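PDB 6VT2: adhesin from Streptococcus sanguinis SK1 = NCTC 7863, which binds sialylated glycans through two tandem Siglec-like modules, probably attaching the streptococcus to host sialoglycoproteins. Local coordinates for residues G33-V38 with V100-A105; R58-N63 with R77-G82. All coordinates share one frame; numbering follows the deposited sequence.

Contact 1: residues G33-V38 with V100-A105; sequences GRVNRV and VRAEDA. With CA (calcium ion), chain H; SO4 (sulfate ion), chain L.
Val-100 meets Val-38 through single methyl groups, CG1 to CG1 at 4.1 Å, on the inner face of two antiparallel strands whose short axes run at 160° to each other. Val-100 also rests on Ile-8 and Val-26. At Arg-101 the contact is made by the backbone: its O receives a CA-H...O approach from Val-38, while its guanidinium leads away to a salt bridge with Asp-47 and a hydrogen bond to the carbonyl of Thr-110. Ala-102 returns to the inner face, its CB 4.1 Å from Val-38 CG2, its CA in CA-H...O contact with Arg-37 O. Glu-103 does most of the pairing. Its N donates to Arg-37 O at 2.9 Å, and its O takes two donors, Asn-36 N at 2.8 Å and Arg-37 N at 3.2 Å. With CG anti to the backbone N (chi1 -177°) and the chain extended, its side chain runs alongside that of Arg-37, OE2 lying 3.6 Å from Arg-37 CD. The guanidinium and carboxylate planes stand 85° apart, and NE stays beyond salt-bridge distance; a sulfate, probably from the crystallisation liquor, sits at the guanidinium edge, modelled too close for its details to be trusted. Asp-104 CA makes a CA-H...O contact with Arg-34 O. Its carboxylate leads away from 33-38, OD2 binding calcium at 2.1 Å while OD1 accepts from Asn-108 N. Ala-105 gives Arg-34 O a weak N-H bond, and its CB packs 3.9 Å from Arg-34 CD. Beside it, Arg-34 NE donates to Asn-36 OD1 in the carbonyl plane, on a lone pair. Asn-36 and Arg-37 sharing one opposing carbonyl make a classic beta bulge, placed at the edge of the Siglec-like sandwich next to the calcium site that Asp-104 shares with Asp-2, Thr-4, Asp-30 and a water.

Contact 2: residues R58-N63 with R77-G82; sequences RYSTDN and RTRVYG
Arg-58 to Ser-60 pairs with Arg-79 to Tyr-81 as an antiparallel ladder at the edge of one sheet of the Siglec-like beta sandwich, the short axes running at 163°. Backbone bonds come in two reciprocal sets: Arg-58 with Tyr-81, and Ser-60 with Arg-79, where Arg-79 N donates to Ser-60 O at 2.8 Å. Between them Tyr-59 CB meets Val-80 CG2 on the face toward Val-38 and Val-40. On the other face the Tyr-81 ring is sandwiched by two arginines. Arg-58 CB makes a CH-pi contact, 3.8 Å from the ring centroid and 19° off the normal, and the opposite ring face carries Arg-79 NH2, 3.3 Å above its plane; Arg-79 NE is held by a salt bridge to Glu-23. With CG between the backbone N and the carbonyl carbon (chi1 64°), the Tyr-81 ring comes in toward Arg-58. Waters bridge the polar atoms: one joins Tyr-81 OH to Tyr-59 O, another links Ser-60 OG to Arg-79 NH2 at the guanidinium edge, and a third takes the N-H of Asp-62 and donates to Arg-77 O. Thr-61 OG1 and Thr-78 OG1 meet at 2.8 Å, a hydrogen bond in which either could donate.

From the N terminus, the chain enters contact 1 at 33-38, runs along strand 35-41, then passes to the other sheet and reaches 58-63, the first half of contact 2. A short excursion of 13 residues brings it back as 77-82, closing the smaller loop; strand 95-104 then closes the larger one with 100-105, so contact 2 nests within contact 1. The two lie in different sheets of the same sandwich: contact 1 pairs edge strand 35-41 with 95-104, contact 2 edge strand 58-61 with 76-83. Their centres are 13 Å apart, and Val-38 bridges the sheets, with CG1 3.3 Å from Thr-78 OG1 and CB 4.1 Å from Thr-61 OG1.

Contact 1: residues G33-V38 with V100-A105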
loop_
_atom_site.group_PDB
_atom_site.type_symbol
_atom_site.label_atom_id
_atom_site.label_comp_id
_atom_site.label_asym_id
_atom_site.label_seq_id
_atom_site.Cartn_x
_atom_site.Cartn_y
_atom_site.Cartn_z
ATOM N N GLY A 33 -31.866 42.032 28.150
ATOM C CA GLY A 33 -31.453 40.670 28.351
ATOM C C GLY A 33 -32.479 39.636 28.002
ATOM O O GLY A 33 -32.196 38.464 28.218
ATOM N N ARG A 34 -33.682 40.025 27.614
ATOM C CA ARG A 34 -34.743 39.083 27.319
ATOM C C ARG A 34 -35.371 39.357 25.955
ATOM O O ARG A 34 -35.900 40.438 25.691
ATOM C CB ARG A 34 -35.802 39.116 28.427
ATOM C CG ARG A 34 -36.900 38.196 28.183
ATOM C CD ARG A 34 -37.900 38.170 29.344
ATOM N NE ARG A 34 -39.044 37.383 28.974
ATOM C CZ ARG A 34 -39.988 36.943 29.805
ATOM N NH1 ARG A 34 -39.850 37.153 31.097
ATOM N NH2 ARG A 34 -41.014 36.273 29.346
ATOM N N VAL A 35 -35.399 38.320 25.132
ATOM C CA VAL A 35 -36.075 38.346 23.859
ATOM C C VAL A 35 -37.180 37.302 23.879
ATOM O O VAL A 35 -36.976 36.154 24.317
ATOM C CB VAL A 35 -35.065 38.089 22.740
ATOM C CG1 VAL A 35 -35.784 37.774 21.440
ATOM C CG2 VAL A 35 -34.144 39.260 22.612
ATOM N N ASN A 36 -38.355 37.726 23.481
ATOM C CA ASN A 36 -39.537 36.924 23.607
ATOM C C ASN A 36 -39.926 36.269 22.295
ATOM O O ASN A 36 -40.594 35.249 22.310
ATOM C CB ASN A 36 -40.694 37.768 24.147
ATOM C CG ASN A 36 -40.671 37.908 25.628
ATOM O OD1 ASN A 36 -39.691 37.635 26.253
ATOM N ND2 ASN A 36 -41.753 38.477 26.176
ATOM N N ARG A 37 -39.559 36.837 21.153
ATOM C CA ARG A 37 -39.936 36.243 19.864
ATOM C C ARG A 37 -38.779 36.423 18.890
ATOM O O ARG A 37 -38.161 37.414 18.925
ATOM C CB ARG A 37 -41.139 36.943 19.232
ATOM C CG ARG A 37 -42.405 36.919 20.076
ATOM C CD ARG A 37 -43.560 37.659 19.480
ATOM N NE ARG A 37 -44.293 37.194 18.324
ATOM C CZ ARG A 37 -44.369 35.997 17.811
ATOM N NH1 ARG A 37 -45.100 35.847 16.719
ATOM N NH2 ARG A 37 -43.728 34.948 18.276
ATOM N N VAL A 38 -38.441 35.293 18.203
ATOM C CA VAL A 38 -37.599 35.476 16.931
ATOM C C VAL A 38 -38.431 34.813 15.823
ATOM O O VAL A 38 -38.876 33.764 16.014
ATOM C CB VAL A 38 -36.248 34.792 17.142
ATOM C CG1 VAL A 38 -35.424 34.830 15.867
ATOM C CG2 VAL A 38 -35.496 35.428 18.301
ATOM N N VAL A 100 -35.807 38.086 9.199
ATOM C CA VAL A 100 -35.717 37.663 10.588
ATOM C C VAL A 100 -36.052 38.860 11.465
ATOM O O VAL A 100 -35.463 39.928 11.323
ATOM C CB VAL A 100 -34.342 37.071 10.907
ATOM C CG1 VAL A 100 -34.344 36.616 12.327
ATOM C CG2 VAL A 100 -33.998 35.911 9.984
ATOM N N ARG A 101 -36.988 38.640 12.397
ATOM C CA ARG A 101 -37.369 39.698 13.308
ATOM C C ARG A 101 -37.292 39.183 14.737
ATOM O O ARG A 101 -37.408 38.060 14.957
ATOM C CB ARG A 101 -38.795 40.180 13.051
ATOM C CG ARG A 101 -39.034 40.613 11.616
ATOM C CD ARG A 101 -40.470 41.063 11.529
ATOM N NE ARG A 101 -40.660 42.403 12.029
ATOM C CZ ARG A 101 -41.825 43.011 12.042
ATOM N NH1 ARG A 101 -42.900 42.394 11.620
ATOM N NH2 ARG A 101 -41.941 44.248 12.473
ATOM N N ALA A 102 -37.067 40.100 15.638
ATOM C CA ALA A 102 -37.050 39.703 17.029
ATOM C C ALA A 102 -37.760 40.766 17.850
ATOM O O ALA A 102 -37.752 41.945 17.492
ATOM C CB ALA A 102 -35.629 39.506 17.544
ATOM N N GLU A 103 -38.360 40.335 18.959
ATOM C CA GLU A 103 -39.098 41.230 19.853
ATOM C C GLU A 103 -38.674 40.999 21.286
ATOM O O GLU A 103 -38.532 39.845 21.716
ATOM C CB GLU A 103 -40.564 40.967 19.673
ATOM C CG GLU A 103 -41.460 41.916 20.535
ATOM C CD GLU A 103 -42.907 41.550 20.310
ATOM O OE1 GLU A 103 -43.656 41.464 21.299
ATOM O OE2 GLU A 103 -43.296 41.270 19.141
ATOM N N ASP A 104 -38.443 42.098 22.005
ATOM C CA ASP A 104 -38.045 42.020 23.407
ATOM C C ASP A 104 -39.300 41.947 24.279
ATOM O O ASP A 104 -40.438 41.908 23.797
ATOM C CB ASP A 104 -37.079 43.159 23.780
ATOM C CG ASP A 104 -37.697 44.545 23.797
ATOM O OD1 ASP A 104 -38.930 44.607 23.765
ATOM O OD2 ASP A 104 -36.849 45.498 23.809
ATOM N N ALA A 105 -39.086 41.835 25.595
ATOM C CA ALA A 105 -40.251 41.648 26.445
ATOM C C ALA A 105 -41.043 42.925 26.609
ATOM O O ALA A 105 -42.228 42.864 26.939
ATOM C CB ALA A 105 -39.833 41.132 27.822
HETATM CA CA CA H . -34.937 46.248 24.123
HETATM S S SO4 L . -44.486 32.766 16.929
HETATM O O1 SO4 L . -45.124 31.623 16.357
HETATM O O2 SO4 L . -43.957 33.565 15.953
HETATM O O3 SO4 L . -45.473 33.425 17.703
HETATM O O4 SO4 L . -43.455 32.254 17.787
HETATM O O HOH W 1 -32.910 47.262 24.661
#

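Contact 2: residues R58-N63 with R77-G82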
loop_
_atom_site.group_PDB
_atom_site.type_symbol
_atom_site.label_atom_id
_atom_site.label_comp_id
_atom_site.label_asym_id
_atom_site.label_seq_id
_atom_site.Cartn_x
_atom_site.Cartn_y
_atom_site.Cartn_z
ATOM N N ARG A 58 -37.015 25.652 8.112
ATOM C CA ARG A 58 -37.512 25.483 9.472
ATOM C C ARG A 58 -36.627 26.298 10.398
ATOM O O ARG A 58 -35.582 26.651 10.062
ATOM C CB ARG A 58 -37.421 24.002 9.830
ATOM C CG ARG A 58 -38.216 23.170 8.852
ATOM C CD ARG A 58 -38.139 21.710 9.169
ATOM N NE ARG A 58 -38.749 21.424 10.451
ATOM C CZ ARG A 58 -38.591 20.276 11.090
ATOM N NH1 ARG A 58 -37.893 19.308 10.537
ATOM N NH2 ARG A 58 -39.153 20.077 12.268
ATOM N N TYR A 59 -37.183 26.614 11.534
ATOM C CA TYR A 59 -36.394 27.313 12.523
ATOM C C TYR A 59 -36.847 26.984 13.925
ATOM O O TYR A 59 -37.950 26.650 14.118
ATOM C CB TYR A 59 -36.299 28.818 12.304
ATOM C CG TYR A 59 -37.596 29.540 12.437
ATOM C CD1 TYR A 59 -38.531 29.517 11.444
ATOM C CD2 TYR A 59 -37.826 30.329 13.533
ATOM C CE1 TYR A 59 -39.715 30.212 11.567
ATOM C CE2 TYR A 59 -38.992 31.034 13.666
ATOM C CZ TYR A 59 -39.935 30.995 12.675
ATOM O OH TYR A 59 -41.054 31.732 12.855
ATOM N N SER A 60 -35.934 27.173 14.847
ATOM C CA SER A 60 -36.243 26.888 16.250
ATOM C C SER A 60 -35.378 27.756 17.139
ATOM O O SER A 60 -34.290 28.013 16.823
ATOM C CB SER A 60 -36.035 25.449 16.552
ATOM O OG SER A 60 -34.700 25.123 16.437
ATOM N N THR A 61 -35.927 28.174 18.256
ATOM C CA THR A 61 -35.140 28.911 19.211
ATOM C C THR A 61 -35.373 28.340 20.608
ATOM O O THR A 61 -36.419 28.487 21.110
ATOM C CB THR A 61 -35.566 30.353 19.252
ATOM O OG1 THR A 61 -35.558 30.867 17.935
ATOM C CG2 THR A 61 -34.641 31.166 20.138
ATOM N N ASP A 62 -34.372 27.714 21.155
ATOM C CA ASP A 62 -34.474 27.258 22.535
ATOM C C ASP A 62 -34.438 28.525 23.397
ATOM O O ASP A 62 -33.959 29.521 23.007
ATOM C CB ASP A 62 -33.317 26.307 22.803
ATOM C CG ASP A 62 -33.357 25.029 21.980
ATOM O OD1 ASP A 62 -34.301 24.815 21.245
ATOM O OD2 ASP A 62 -32.384 24.317 22.025
ATOM N N ASN A 63 -34.898 28.413 24.596
ATOM C CA ASN A 63 -34.729 29.441 25.586
ATOM C C ASN A 63 -35.407 30.754 25.238
ATOM O O ASN A 63 -35.011 31.775 25.737
ATOM C CB ASN A 63 -33.251 29.701 25.833
ATOM C CG ASN A 63 -32.996 30.030 27.269
ATOM O OD1 ASN A 63 -33.721 29.573 28.128
ATOM N ND2 ASN A 63 -31.954 30.799 27.549
ATOM N N ARG A 77 -29.830 32.128 20.611
ATOM C CA ARG A 77 -29.471 31.445 19.363
ATOM C C ARG A 77 -30.700 30.846 18.672
ATOM O O ARG A 77 -31.390 30.110 19.278
ATOM C CB ARG A 77 -28.443 30.383 19.695
ATOM C CG ARG A 77 -27.105 31.072 19.731
ATOM C CD ARG A 77 -25.954 30.273 20.154
ATOM N NE ARG A 77 -25.607 29.277 19.193
ATOM C CZ ARG A 77 -24.904 29.379 18.111
ATOM N NH1 ARG A 77 -24.544 30.545 17.635
ATOM N NH2 ARG A 77 -24.611 28.267 17.489
ATOM N N THR A 78 -30.904 31.174 17.408
ATOM C CA THR A 78 -32.034 30.629 16.656
ATOM C C THR A 78 -31.437 29.755 15.571
ATOM O O THR A 78 -30.579 30.216 14.918
ATOM C CB THR A 78 -32.852 31.744 16.031
ATOM O OG1 THR A 78 -33.468 32.474 17.075
ATOM C CG2 THR A 78 -33.910 31.254 15.071
ATOM N N ARG A 79 -31.875 28.521 15.492
ATOM C CA ARG A 79 -31.375 27.631 14.461
ATOM C C ARG A 79 -32.290 27.744 13.240
ATOM O O ARG A 79 -33.437 27.609 13.396
ATOM C CB ARG A 79 -31.427 26.213 14.989
ATOM C CG ARG A 79 -30.832 25.184 14.029
ATOM C CD ARG A 79 -31.270 23.814 14.504
ATOM N NE ARG A 79 -30.672 22.819 13.663
ATOM C CZ ARG A 79 -31.210 21.679 13.384
ATOM N NH1 ARG A 79 -30.587 20.867 12.557
ATOM N NH2 ARG A 79 -32.331 21.327 13.930
ATOM N N VAL A 80 -31.730 27.967 12.063
ATOM C CA VAL A 80 -32.510 27.941 10.803
ATOM C C VAL A 80 -31.948 26.746 10.038
ATOM O O VAL A 80 -30.808 26.632 9.964
ATOM C CB VAL A 80 -32.375 29.257 10.034
ATOM C CG1 VAL A 80 -33.230 29.239 8.791
ATOM C CG2 VAL A 80 -32.764 30.445 10.895
ATOM N N TYR A 81 -32.801 25.848 9.602
ATOM C CA TYR A 81 -32.316 24.558 9.074
ATOM C C TYR A 81 -33.386 23.948 8.185
ATOM O O TYR A 81 -34.456 24.355 8.147
ATOM C CB TYR A 81 -32.040 23.613 10.260
ATOM C CG TYR A 81 -33.259 23.238 11.063
ATOM C CD1 TYR A 81 -33.850 24.105 11.961
ATOM C CD2 TYR A 81 -33.840 22.011 10.900
ATOM C CE1 TYR A 81 -34.998 23.756 12.639
ATOM C CE2 TYR A 81 -34.988 21.647 11.549
ATOM C CZ TYR A 81 -35.552 22.499 12.462
ATOM O OH TYR A 81 -36.672 22.089 13.101
ATOM N N GLY A 82 -32.981 22.884 7.536
ATOM C CA GLY A 82 -33.903 22.105 6.746
ATOM C C GLY A 82 -33.145 21.192 5.820
ATOM O O GLY A 82 -31.988 21.065 5.923
HETATM O O HOH W 2 -38.525 23.833 13.890
HETATM O O HOH W 3 -34.228 22.371 16.123
HETATM O O HOH W 4 -31.885 27.321 19.577
HETATM O O HOH W 5 -31.751 29.508 22.033
#